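Local coordinates for protein NADH:ubiquinone oxidoreductase, Na translocating, F subunit (Porphyromonas gingivalis, PDB 2R6H) that binds flavin-adenine dinucleotide and belongs to an oxidoreductase subunit whose flavin-binding barrel and nucleotide-binding domain resemble those of ferredoxin reductases, at residues 22-27 / 104-109; 45-50 / 139-144; 85-90 / 126-131. One frame throughout, in Å; residues are numbered along the deposited sequence.

Contact 1. Residues 22-27 / 104-109; sequences TFIKEF and NVRIAT. With FAD (flavin-adenine dinucleotide), chain H.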
loop_
_atom_site.group_PDB
_atom_site.type_symbol
_atom_site.label_atom_id
_atom_site.label_comp_id
_atom_site.label_asym_id
_atom_site.label_seq_id
_atom_site.Cartn_x
_atom_site.Cartn_y
_atom_site.Cartn_z
ATOM N N THR A 22 0.890 5.149 10.705
ATOM C CA THR A 22 0.181 4.757 11.923
ATOM C C THR A 22 -0.421 3.344 11.876
ATOM O O THR A 22 -0.436 2.630 12.874
ATOM C CB THR A 22 -0.906 5.743 12.304
ATOM O OG1 THR A 22 -0.305 6.987 12.675
ATOM C CG2 THR A 22 -1.678 5.201 13.493
ATOM N N PHE A 23 -0.904 2.941 10.711
ATOM C CA PHE A 23 -1.529 1.646 10.596
ATOM C C PHE A 23 -0.920 0.753 9.501
ATOM O O PHE A 23 -1.498 -0.276 9.115
ATOM C CB PHE A 23 -3.014 1.839 10.385
ATOM C CG PHE A 23 -3.681 2.528 11.513
ATOM C CD1 PHE A 23 -3.583 2.023 12.798
ATOM C CD2 PHE A 23 -4.416 3.676 11.301
ATOM C CE1 PHE A 23 -4.210 2.664 13.858
ATOM C CE2 PHE A 23 -5.038 4.318 12.353
ATOM C CZ PHE A 23 -4.938 3.816 13.627
ATOM N N ILE A 24 0.253 1.131 9.003
ATOM C CA ILE A 24 0.952 0.283 8.046
ATOM C C ILE A 24 2.367 -0.043 8.506
ATOM O O ILE A 24 3.213 0.844 8.642
ATOM C CB ILE A 24 0.971 0.911 6.662
ATOM C CG1 ILE A 24 -0.424 1.443 6.351
ATOM C CG2 ILE A 24 1.388 -0.124 5.641
ATOM C CD1 ILE A 24 -0.509 2.222 5.087
ATOM N N LYS A 25 2.599 -1.321 8.782
ATOM C CA LYS A 25 3.941 -1.807 9.050
ATOM C C LYS A 25 4.621 -2.181 7.742
ATOM O O LYS A 25 3.983 -2.695 6.813
ATOM C CB LYS A 25 3.916 -3.011 9.988
ATOM C CG LYS A 25 4.043 -2.626 11.424
ATOM C CD LYS A 25 3.605 -3.742 12.341
ATOM C CE LYS A 25 3.783 -3.329 13.788
ATOM N NZ LYS A 25 5.168 -2.841 14.037
ATOM N N GLU A 26 5.916 -1.897 7.667
ATOM C CA GLU A 26 6.711 -2.373 6.557
ATOM C C GLU A 26 7.272 -3.720 6.961
ATOM O O GLU A 26 8.203 -3.807 7.755
ATOM C CB GLU A 26 7.821 -1.400 6.215
ATOM C CG GLU A 26 8.471 -1.729 4.913
ATOM C CD GLU A 26 9.799 -1.047 4.754
ATOM O OE1 GLU A 26 10.402 -0.676 5.785
ATOM O OE2 GLU A 26 10.239 -0.882 3.599
ATOM N N PHE A 27 6.668 -4.772 6.423
ATOM C CA PHE A 27 6.956 -6.142 6.820
ATOM C C PHE A 27 7.927 -6.780 5.830
ATOM O O PHE A 27 7.576 -7.032 4.688
ATOM C CB PHE A 27 5.641 -6.910 6.886
ATOM C CG PHE A 27 5.787 -8.336 7.286
ATOM C CD1 PHE A 27 6.481 -8.678 8.440
ATOM C CD2 PHE A 27 5.202 -9.337 6.532
ATOM C CE1 PHE A 27 6.609 -9.986 8.816
ATOM C CE2 PHE A 27 5.325 -10.648 6.905
ATOM C CZ PHE A 27 6.033 -10.977 8.053
ATOM N N ASN A 104 3.672 -4.194 2.638
ATOM C CA ASN A 104 3.043 -3.127 3.400
ATOM C C ASN A 104 1.738 -3.629 3.961
ATOM O O ASN A 104 0.813 -3.882 3.206
ATOM C CB ASN A 104 2.729 -1.937 2.509
ATOM C CG ASN A 104 3.952 -1.246 2.022
ATOM O OD1 ASN A 104 5.073 -1.584 2.415
ATOM N ND2 ASN A 104 3.761 -0.264 1.152
ATOM N N VAL A 105 1.641 -3.748 5.278
ATOM C CA VAL A 105 0.445 -4.315 5.874
ATOM C C VAL A 105 -0.354 -3.327 6.696
ATOM O O VAL A 105 0.145 -2.801 7.683
ATOM C CB VAL A 105 0.808 -5.471 6.761
ATOM C CG1 VAL A 105 -0.434 -6.136 7.266
ATOM C CG2 VAL A 105 1.628 -6.447 5.981
ATOM N N ARG A 106 -1.595 -3.081 6.276
ATOM C CA ARG A 106 -2.551 -2.276 7.031
ATOM C C ARG A 106 -3.212 -3.158 8.088
ATOM O O ARG A 106 -3.839 -4.171 7.766
ATOM C CB ARG A 106 -3.611 -1.716 6.077
ATOM C CG ARG A 106 -4.791 -0.965 6.715
ATOM C CD ARG A 106 -4.375 0.440 7.112
ATOM N NE ARG A 106 -5.467 1.414 7.182
ATOM C CZ ARG A 106 -6.179 1.673 8.280
ATOM N NH1 ARG A 106 -5.932 1.008 9.409
ATOM N NH2 ARG A 106 -7.150 2.590 8.250
ATOM N N ILE A 107 -3.063 -2.791 9.354
ATOM C CA ILE A 107 -3.733 -3.520 10.430
ATOM C C ILE A 107 -5.253 -3.309 10.366
ATOM O O ILE A 107 -5.752 -2.182 10.483
ATOM C CB ILE A 107 -3.212 -3.087 11.800
ATOM C CG1 ILE A 107 -3.856 -3.919 12.886
ATOM C CG2 ILE A 107 -3.506 -1.629 12.041
ATOM C CD1 ILE A 107 -3.314 -5.288 12.982
ATOM N N ALA A 108 -5.996 -4.391 10.165
ATOM C CA ALA A 108 -7.428 -4.273 9.944
ATOM C C ALA A 108 -8.168 -4.165 11.265
ATOM O O ALA A 108 -8.730 -5.155 11.743
ATOM C CB ALA A 108 -7.929 -5.440 9.161
ATOM N N THR A 109 -8.165 -2.967 11.853
ATOM C CA THR A 109 -8.946 -2.697 13.052
ATOM C C THR A 109 -10.414 -2.831 12.711
ATOM O O THR A 109 -10.805 -2.608 11.578
ATOM C CB THR A 109 -8.735 -1.264 13.533
ATOM O OG1 THR A 109 -9.268 -0.364 12.558
ATOM C CG2 THR A 109 -7.269 -0.963 13.706
HETATM P PA FAD H . -10.068 -10.069 8.043
HETATM O O1A FAD H . -10.173 -10.596 6.616
HETATM O O2A FAD H . -10.254 -11.137 9.125
HETATM O O5B FAD H . -11.128 -8.860 8.284
HETATM C C5B FAD H . -11.008 -7.642 7.566
HETATM C C4B FAD H . -11.783 -6.534 8.269
HETATM O O4B FAD H . -13.151 -6.885 8.355
HETATM C C3B FAD H . -11.288 -6.300 9.688
HETATM O O3B FAD H . -11.081 -4.921 9.867
HETATM C C2B FAD H . -12.410 -6.762 10.592
HETATM O O2B FAD H . -12.533 -5.897 11.699
HETATM C C1B FAD H . -13.627 -6.670 9.676
HETATM N N9A FAD H . -14.736 -7.600 10.032
HETATM C C8A FAD H . -14.673 -8.954 10.287
HETATM N N7A FAD H . -15.924 -9.404 10.563
HETATM C C5A FAD H . -16.794 -8.359 10.487
HETATM C C6A FAD H . -18.179 -8.245 10.672
HETATM N N6A FAD H . -18.899 -9.292 11.078
HETATM N N1A FAD H . -18.798 -7.011 10.519
HETATM C C2A FAD H . -18.052 -5.891 10.184
HETATM N N3A FAD H . -16.682 -6.005 10.002
HETATM C C4A FAD H . -16.060 -7.217 10.152
HETATM N N1 FAD H . -3.534 -5.686 2.158
HETATM C C2 FAD H . -2.416 -5.008 2.570
HETATM O O2 FAD H . -2.434 -4.486 3.677
HETATM N N3 FAD H . -1.306 -4.926 1.743
HETATM C C4 FAD H . -1.299 -5.529 0.487
HETATM O O4 FAD H . -0.333 -5.490 -0.293
HETATM C C4X FAD H . -2.434 -6.212 0.085
HETATM N N5 FAD H . -2.436 -6.812 -1.155
HETATM C C5X FAD H . -3.573 -7.483 -1.561
HETATM C C6 FAD H . -3.573 -8.075 -2.819
HETATM C C7 FAD H . -4.690 -8.769 -3.269
HETATM C C7M FAD H . -4.645 -9.400 -4.635
HETATM C C8 FAD H . -5.813 -8.859 -2.443
HETATM C C8M FAD H . -7.031 -9.592 -2.903
HETATM C C9 FAD H . -5.806 -8.261 -1.189
HETATM C C9A FAD H . -4.692 -7.570 -0.735
HETATM N N10 FAD H . -4.679 -6.967 0.513
HETATM C C10 FAD H . -3.553 -6.287 0.918
HETATM C "C1'" FAD H . -5.758 -7.188 1.530
HETATM C "C2'" FAD H . -5.334 -8.336 2.432
HETATM O "O2'" FAD H . -5.204 -9.500 1.654
HETATM C "C3'" FAD H . -6.336 -8.600 3.550
HETATM O "O3'" FAD H . -7.660 -8.548 3.071
HETATM C "C4'" FAD H . -6.117 -7.606 4.674
HETATM O "O4'" FAD H . -4.882 -7.930 5.255
HETATM C "C5'" FAD H . -7.190 -7.729 5.740
HETATM O "O5'" FAD H . -7.400 -9.098 5.998
HETATM P P FAD H . -7.326 -9.650 7.507
HETATM O O1P FAD H . -7.210 -11.155 7.509
HETATM O O2P FAD H . -6.196 -8.980 8.245
HETATM O O3P FAD H . -8.709 -9.201 8.159
#

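Contact 2. Residues 45-50 / 139-144; sequences AQIKIP and DKVMMS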
loop_
_atom_site.group_PDB
_atom_site.type_symbol
_atom_site.label_atom_id
_atom_site.label_comp_id
_atom_site.label_asym_id
_atom_site.label_seq_id
_atom_site.Cartn_x
_atom_site.Cartn_y
_atom_site.Cartn_z
ATOM N N ALA A 45 1.868 -12.057 -3.034
ATOM C CA ALA A 45 2.218 -13.326 -2.414
ATOM C C ALA A 45 1.172 -13.701 -1.369
ATOM O O ALA A 45 0.221 -12.953 -1.137
ATOM C CB ALA A 45 3.597 -13.242 -1.786
ATOM N N GLN A 46 1.339 -14.852 -0.733
ATOM C CA GLN A 46 0.376 -15.272 0.266
ATOM C C GLN A 46 1.037 -15.774 1.522
ATOM O O GLN A 46 1.944 -16.604 1.454
ATOM C CB GLN A 46 -0.492 -16.371 -0.292
ATOM C CG GLN A 46 -1.082 -16.021 -1.594
ATOM C CD GLN A 46 -2.270 -16.868 -1.881
ATOM O OE1 GLN A 46 -2.185 -18.096 -1.848
ATOM N NE2 GLN A 46 -3.404 -16.227 -2.150
ATOM N N ILE A 47 0.561 -15.287 2.665
ATOM C CA ILE A 47 1.075 -15.725 3.951
ATOM C C ILE A 47 0.175 -16.788 4.541
ATOM O O ILE A 47 -1.045 -16.692 4.449
ATOM C CB ILE A 47 1.138 -14.577 4.974
ATOM C CG1 ILE A 47 1.723 -13.319 4.345
ATOM C CG2 ILE A 47 1.966 -14.998 6.184
ATOM C CD1 ILE A 47 3.104 -13.514 3.792
ATOM N N LYS A 48 0.782 -17.809 5.139
ATOM C CA LYS A 48 0.025 -18.737 5.956
ATOM C C LYS A 48 -0.117 -18.119 7.328
ATOM O O LYS A 48 0.870 -17.797 7.981
ATOM C CB LYS A 48 0.692 -20.116 6.045
ATOM C CG LYS A 48 0.206 -21.099 4.979
ATOM C CD LYS A 48 0.516 -22.561 5.318
ATOM C CE LYS A 48 0.202 -23.481 4.127
ATOM N NZ LYS A 48 0.519 -24.917 4.406
ATOM N N ILE A 49 -1.358 -17.911 7.734
ATOM C CA ILE A 49 -1.668 -17.487 9.079
ATOM C C ILE A 49 -2.169 -18.716 9.852
ATOM O O ILE A 49 -3.165 -19.341 9.458
ATOM C CB ILE A 49 -2.761 -16.417 9.069
ATOM C CG1 ILE A 49 -2.162 -15.046 8.786
ATOM C CG2 ILE A 49 -3.415 -16.356 10.398
ATOM C CD1 ILE A 49 -1.926 -14.794 7.346
ATOM N N PRO A 50 -1.493 -19.063 10.962
ATOM C CA PRO A 50 -1.810 -20.273 11.723
ATOM C C PRO A 50 -2.881 -20.009 12.774
ATOM O O PRO A 50 -3.353 -18.873 12.897
ATOM C CB PRO A 50 -0.492 -20.542 12.425
ATOM C CG PRO A 50 -0.099 -19.152 12.852
ATOM C CD PRO A 50 -0.523 -18.232 11.697
ATOM N N ASP A 139 11.485 -14.207 13.461
ATOM C CA ASP A 139 10.363 -15.126 13.319
ATOM C C ASP A 139 10.262 -15.751 11.930
ATOM O O ASP A 139 10.887 -15.286 10.979
ATOM C CB ASP A 139 9.059 -14.431 13.705
ATOM C CG ASP A 139 8.975 -14.154 15.202
ATOM O OD1 ASP A 139 9.770 -14.784 15.947
ATOM O OD2 ASP A 139 8.129 -13.322 15.633
ATOM N N LYS A 140 9.473 -16.813 11.824
ATOM C CA LYS A 140 9.317 -17.538 10.568
ATOM C C LYS A 140 7.897 -17.438 10.025
ATOM O O LYS A 140 6.916 -17.522 10.776
ATOM C CB LYS A 140 9.687 -19.020 10.747
ATOM C CG LYS A 140 11.120 -19.291 11.216
ATOM C CD LYS A 140 12.149 -18.516 10.402
ATOM C CE LYS A 140 13.535 -19.143 10.484
ATOM N NZ LYS A 140 13.490 -20.596 10.123
ATOM N N VAL A 141 7.788 -17.269 8.714
ATOM C CA VAL A 141 6.484 -17.278 8.059
ATOM C C VAL A 141 6.525 -18.163 6.838
ATOM O O VAL A 141 7.560 -18.250 6.171
ATOM C CB VAL A 141 6.091 -15.881 7.588
ATOM C CG1 VAL A 141 5.182 -15.232 8.591
ATOM C CG2 VAL A 141 7.342 -15.046 7.335
HETATM N N MSE A 142 5.399 -18.805 6.540
HETATM C CA MSE A 142 5.259 -19.558 5.300
HETATM C C MSE A 142 4.692 -18.647 4.241
HETATM O O MSE A 142 3.690 -17.977 4.469
HETATM C CB MSE A 142 4.325 -20.742 5.493
HETATM C CG MSE A 142 4.787 -21.715 6.551
HETATM SE SE MSE A 142 6.441 -22.651 6.076
HETATM C CE MSE A 142 7.173 -22.883 7.892
HETATM N N MSE A 143 5.324 -18.620 3.078
HETATM C CA MSE A 143 4.927 -17.677 2.054
HETATM C C MSE A 143 4.991 -18.280 0.670
HETATM O O MSE A 143 5.951 -18.945 0.318
HETATM C CB MSE A 143 5.814 -16.446 2.115
HETATM C CG MSE A 143 5.250 -15.292 1.342
HETATM SE SE MSE A 143 6.325 -13.678 1.473
HETATM C CE MSE A 143 7.858 -14.264 0.407
ATOM N N SER A 144 3.959 -18.047 -0.122
ATOM C CA SER A 144 3.946 -18.542 -1.494
ATOM C C SER A 144 3.740 -17.409 -2.486
ATOM O O SER A 144 3.186 -16.367 -2.146
ATOM C CB SER A 144 2.859 -19.610 -1.685
ATOM O OG SER A 144 1.604 -19.197 -1.164
#

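Contact 3. Residues 85-90 / 126-131; sequences TVRAYS and GISSSY. With FAD (flavin-adenine dinucleotide), chain H.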
loop_
_atom_site.group_PDB
_atom_site.type_symbol
_atom_site.label_atom_id
_atom_site.label_comp_id
_atom_site.label_asym_id
_atom_site.label_seq_id
_atom_site.Cartn_x
_atom_site.Cartn_y
_atom_site.Cartn_z
ATOM N N THR A 85 -5.308 -20.339 7.817
ATOM C CA THR A 85 -5.776 -19.630 6.627
ATOM C C THR A 85 -4.646 -18.974 5.844
ATOM O O THR A 85 -3.491 -19.006 6.240
ATOM C CB THR A 85 -6.838 -18.562 6.974
ATOM O OG1 THR A 85 -7.485 -18.119 5.771
ATOM C CG2 THR A 85 -6.200 -17.376 7.688
ATOM N N VAL A 86 -4.997 -18.372 4.722
ATOM C CA VAL A 86 -4.015 -17.829 3.807
ATOM C C VAL A 86 -4.451 -16.417 3.398
ATOM O O VAL A 86 -5.644 -16.140 3.278
ATOM C CB VAL A 86 -3.862 -18.774 2.571
ATOM C CG1 VAL A 86 -2.826 -18.252 1.587
ATOM C CG2 VAL A 86 -3.479 -20.166 3.023
ATOM N N ARG A 87 -3.507 -15.509 3.199
ATOM C CA ARG A 87 -3.900 -14.142 2.882
ATOM C C ARG A 87 -2.972 -13.470 1.888
ATOM O O ARG A 87 -1.770 -13.757 1.843
ATOM C CB ARG A 87 -4.010 -13.294 4.148
ATOM C CG ARG A 87 -4.874 -12.076 3.960
ATOM C CD ARG A 87 -6.312 -12.456 3.657
ATOM N NE ARG A 87 -7.118 -12.572 4.871
ATOM C CZ ARG A 87 -7.581 -13.716 5.373
ATOM N NH1 ARG A 87 -8.299 -13.711 6.493
ATOM N NH2 ARG A 87 -7.332 -14.868 4.763
ATOM N N ALA A 88 -3.540 -12.558 1.104
ATOM C CA ALA A 88 -2.813 -11.921 0.009
ATOM C C ALA A 88 -2.100 -10.614 0.401
ATOM O O ALA A 88 -2.710 -9.717 0.993
ATOM C CB ALA A 88 -3.754 -11.677 -1.167
ATOM N N TYR A 89 -0.815 -10.512 0.065
ATOM C CA TYR A 89 -0.100 -9.247 0.205
ATOM C C TYR A 89 0.776 -8.961 -1.017
ATOM O O TYR A 89 1.478 -9.850 -1.509
ATOM C CB TYR A 89 0.670 -9.180 1.539
ATOM C CG TYR A 89 -0.283 -9.236 2.711
ATOM C CD1 TYR A 89 -0.977 -8.109 3.115
ATOM C CD2 TYR A 89 -0.530 -10.426 3.375
ATOM C CE1 TYR A 89 -1.882 -8.160 4.161
ATOM C CE2 TYR A 89 -1.424 -10.489 4.421
ATOM C CZ TYR A 89 -2.104 -9.353 4.812
ATOM O OH TYR A 89 -3.008 -9.416 5.855
ATOM N N SER A 90 0.694 -7.721 -1.511
ATOM C CA SER A 90 1.385 -7.299 -2.726
ATOM C C SER A 90 2.858 -7.033 -2.460
ATOM O O SER A 90 3.188 -6.468 -1.426
ATOM C CB SER A 90 0.750 -6.015 -3.259
ATOM O OG SER A 90 -0.502 -6.268 -3.864
ATOM N N GLY A 126 -8.930 -8.033 12.067
ATOM C CA GLY A 126 -8.474 -8.866 10.967
ATOM C C GLY A 126 -7.530 -9.969 11.394
ATOM O O GLY A 126 -6.440 -9.688 11.883
ATOM N N ILE A 127 -7.935 -11.224 11.200
ATOM C CA ILE A 127 -7.164 -12.343 11.734
ATOM C C ILE A 127 -5.776 -12.431 11.109
ATOM O O ILE A 127 -4.854 -12.962 11.712
ATOM C CB ILE A 127 -7.901 -13.717 11.627
ATOM C CG1 ILE A 127 -7.780 -14.284 10.227
ATOM C CG2 ILE A 127 -9.360 -13.625 12.042
ATOM C CD1 ILE A 127 -6.649 -15.249 10.102
ATOM N N SER A 128 -5.617 -11.908 9.905
ATOM C CA SER A 128 -4.321 -11.966 9.258
ATOM C C SER A 128 -3.448 -10.770 9.615
ATOM O O SER A 128 -2.361 -10.915 10.178
ATOM C CB SER A 128 -4.486 -12.063 7.749
ATOM O OG SER A 128 -3.236 -11.894 7.108
ATOM N N SER A 129 -3.914 -9.581 9.275
ATOM C CA SER A 129 -3.155 -8.392 9.607
ATOM C C SER A 129 -2.737 -8.411 11.089
ATOM O O SER A 129 -1.609 -8.047 11.415
ATOM C CB SER A 129 -3.940 -7.134 9.260
ATOM O OG SER A 129 -5.085 -7.034 10.081
ATOM N N SER A 130 -3.629 -8.866 11.973
ATOM C CA SER A 130 -3.351 -8.875 13.409
ATOM C C SER A 130 -2.199 -9.798 13.754
ATOM O O SER A 130 -1.463 -9.518 14.693
ATOM C CB SER A 130 -4.582 -9.263 14.236
ATOM O OG SER A 130 -5.640 -8.342 14.066
ATOM N N TYR A 131 -2.038 -10.894 13.014
ATOM C CA TYR A 131 -0.953 -11.837 13.291
ATOM C C TYR A 131 0.343 -11.243 12.791
ATOM O O TYR A 131 1.335 -11.223 13.513
ATOM C CB TYR A 131 -1.191 -13.217 12.654
ATOM C CG TYR A 131 -0.020 -14.183 12.795
ATOM C CD1 TYR A 131 0.292 -14.771 14.020
ATOM C CD2 TYR A 131 0.769 -14.516 11.702
ATOM C CE1 TYR A 131 1.358 -15.659 14.150
ATOM C CE2 TYR A 131 1.842 -15.402 11.821
ATOM C CZ TYR A 131 2.129 -15.972 13.041
ATOM O OH TYR A 131 3.194 -16.840 13.144
HETATM P PA FAD H . -10.068 -10.069 8.043
HETATM O O1A FAD H . -10.173 -10.596 6.616
HETATM O O2A FAD H . -10.254 -11.137 9.125
HETATM O O5B FAD H . -11.128 -8.860 8.284
HETATM C C5B FAD H . -11.008 -7.642 7.566
HETATM C C4B FAD H . -11.783 -6.534 8.269
HETATM O O4B FAD H . -13.151 -6.885 8.355
HETATM C C3B FAD H . -11.288 -6.300 9.688
HETATM O O3B FAD H . -11.081 -4.921 9.867
HETATM C C2B FAD H . -12.410 -6.762 10.592
HETATM O O2B FAD H . -12.533 -5.897 11.699
HETATM C C1B FAD H . -13.627 -6.670 9.676
HETATM N N9A FAD H . -14.736 -7.600 10.032
HETATM C C8A FAD H . -14.673 -8.954 10.287
HETATM N N7A FAD H . -15.924 -9.404 10.563
HETATM C C5A FAD H . -16.794 -8.359 10.487
HETATM C C6A FAD H . -18.179 -8.245 10.672
HETATM N N6A FAD H . -18.899 -9.292 11.078
HETATM N N1A FAD H . -18.798 -7.011 10.519
HETATM C C2A FAD H . -18.052 -5.891 10.184
HETATM N N3A FAD H . -16.682 -6.005 10.002
HETATM C C4A FAD H . -16.060 -7.217 10.152
HETATM N N1 FAD H . -3.534 -5.686 2.158
HETATM C C2 FAD H . -2.416 -5.008 2.570
HETATM O O2 FAD H . -2.434 -4.486 3.677
HETATM N N3 FAD H . -1.306 -4.926 1.743
HETATM C C4 FAD H . -1.299 -5.529 0.487
HETATM O O4 FAD H . -0.333 -5.490 -0.293
HETATM C C4X FAD H . -2.434 -6.212 0.085
HETATM N N5 FAD H . -2.436 -6.812 -1.155
HETATM C C5X FAD H . -3.573 -7.483 -1.561
HETATM C C6 FAD H . -3.573 -8.075 -2.819
HETATM C C7 FAD H . -4.690 -8.769 -3.269
HETATM C C7M FAD H . -4.645 -9.400 -4.635
HETATM C C8 FAD H . -5.813 -8.859 -2.443
HETATM C C8M FAD H . -7.031 -9.592 -2.903
HETATM C C9 FAD H . -5.806 -8.261 -1.189
HETATM C C9A FAD H . -4.692 -7.570 -0.735
HETATM N N10 FAD H . -4.679 -6.967 0.513
HETATM C C10 FAD H . -3.553 -6.287 0.918
HETATM C "C1'" FAD H . -5.758 -7.188 1.530
HETATM C "C2'" FAD H . -5.334 -8.336 2.432
HETATM O "O2'" FAD H . -5.204 -9.500 1.654
HETATM C "C3'" FAD H . -6.336 -8.600 3.550
HETATM O "O3'" FAD H . -7.660 -8.548 3.071
HETATM C "C4'" FAD H . -6.117 -7.606 4.674
HETATM O "O4'" FAD H . -4.882 -7.930 5.255
HETATM C "C5'" FAD H . -7.190 -7.729 5.740
HETATM O "O5'" FAD H . -7.400 -9.098 5.998
HETATM P P FAD H . -7.326 -9.650 7.507
HETATM O O1P FAD H . -7.210 -11.155 7.509
HETATM O O2P FAD H . -6.196 -8.980 8.245
HETATM O O3P FAD H . -8.709 -9.201 8.159
#

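Contact 1. Residues 22-27 / 104-109
Strands 24-27 and 104-106 run antiparallel at 150° with their axes 4.6 Å apart, Lys25 and Val105 forming a hydrogen-bonded pair between the non-hydrogen-bonded pairs Ile24-Arg106 and Glu26-Asn104. Val105 N donates a hydrogen bond to Lys25 O at 3.0 Å, and Lys25 N donates one to Val105 O. The ladder runs one rung past the strands, where Ile107 N bonds to Phe23 O. Beside that rung, Arg106 lies along Phe23, both side chains pointing the same way, with guanidinium and ring planes only 14° apart. The bend at chi2 of Arg106 (78°) lays the guanidinium alongside the phenylalanine, NH1 beside CB and CG, while Phe23 CD2 sits over one face of the guanidinium. Ile107 CG2 meets the same ring obliquely at CD1, 3.7 Å away, and Thr22 CG2 rests over the centre of one ring face. These strands belong to the antiparallel flavin-binding barrel of the ferredoxin reductase family, and 100-106 turns the backbone edge facing away from 24-27 to the cofactor: FAD N3 donates to Asn104 O at 2.8 Å, and Arg106 N donates to FAD O2 at 3.1 Å. On the side carrying Lys25 and Val105, Val105 CG2 packs against Phe27 CB at 4.1 Å, and Ile132 of helix 127-132 touches both Val105 and Phe27. Lys25 NZ turns away to bond Asn19 OD1 and the carbonyls of Asn17 and Asp60.

Contact 2. Residues 45-50 / 139-144
Ile47 and Met143, a selenomethionine in this model, form a non-hydrogen-bonded pair in the flavin-binding beta barrel, where strand 45-49 runs antiparallel to 140-144. Ile47 CD1 lies 3.7 Å from Met143 CG and 4.0 Å from its SE. With CG1 beside the backbone N (chi1 -45°), CD1 swings over to the selenomethionine, while the other branch, CG2, packs on Val141 CG1 at 4.0 Å. Ala45 CB, two residues earlier in the strand, approaches the same Met143 CG. Lys48 and Met142 meet through their CB atoms at 3.7 Å before their chains diverge. Three backbone bonds set this register. Gln46 and Ser144 exchange two, with Gln46 N 2.8 Å from Ser144 O, and Lys48 N donates to Met142 O at 3.0 Å. Farther out, Tyr89 of strand 85-90 touches Ile47, Leu31, Met37 and Cys12 close on Met143, and both Lys48 and Met142 touch Glu9 of strand 9-19. Outside the ladder, strand 44-49 bonds through its other edge to Thr85, Arg87 and Tyr89. Ser144 places OG 3.6 Å from Gln46 CB, and that hydroxyl bonds to Tyr147 OH.

Contact 3. Residues 85-90 / 126-131
Tyr89 and Ser128 meet hydroxyl to hydroxyl, OH to OG at 2.8 Å, in the one hydrogen bond that directly joins strand 85-90 to helix 127-131; much of the remaining connection passes through the FAD between them. Arg87, Ala88, Tyr89 and Ser90 match the RxYS flavin-binding motif of the ferredoxin reductase family, and the helix, inclined at 75° to the strand, turns backbone N-H groups to the pyrophosphate. Ser128 OG, opposite its own backbone N across the CA-CB bond (chi1 170°), lies in the plane of the tyrosine ring at its edge and 3.4 Å from Arg87 CB. FAD O4' is also close to Tyr89 OH. Arg87 bends at chi2 and chi3, and its NE and NH1 turn to O1P of FAD, a phosphate oxygen whose position is less certain; Ser128 N is directed at it too. Arg87 NH2 points back to Val86 O, lying above the plane of that carbonyl. The arginine's positive charge probably offsets the phosphate's. At the start of the strand Thr85 CG2 and Ile127 CD1 touch tip to tip. Backbone bonds also reach the cofactor: FAD O2' donates to Ala88 O, and Ser90 N to FAD O4 at 2.7 Å. Ile127 N reaches O2A on the adenosine-side phosphate. The flavin-side oxygen O2P is gripped twice by Ser129, through N and through OG at 2.9 Å, and that OG also accepts from Ala108 N.

All three contacts lie in the flavin-binding barrel, and each involves its six-stranded antiparallel sheet. Contact 1 joins 24-30 to 100-106, contact 2 joins 44-49 to 140-147, and contact 3 sets helix 127-132 against 85-90. Contacts 2 and 3 are closest, centres about 9 Å apart, because 44-49 and 85-90 are neighbours; contact 1 is about 11 Å from contact 3 and 16 Å from contact 2, centre to centre. Along the chain contact 3 nests inside contact 2, while contact 1 crosses both. Strands 85-90 and 100-106, outermost in the sheet order, both hold FAD, and Ala108 bonds to Gly126 and Ser129, tying contact 1 to contact 3 around the cofactor.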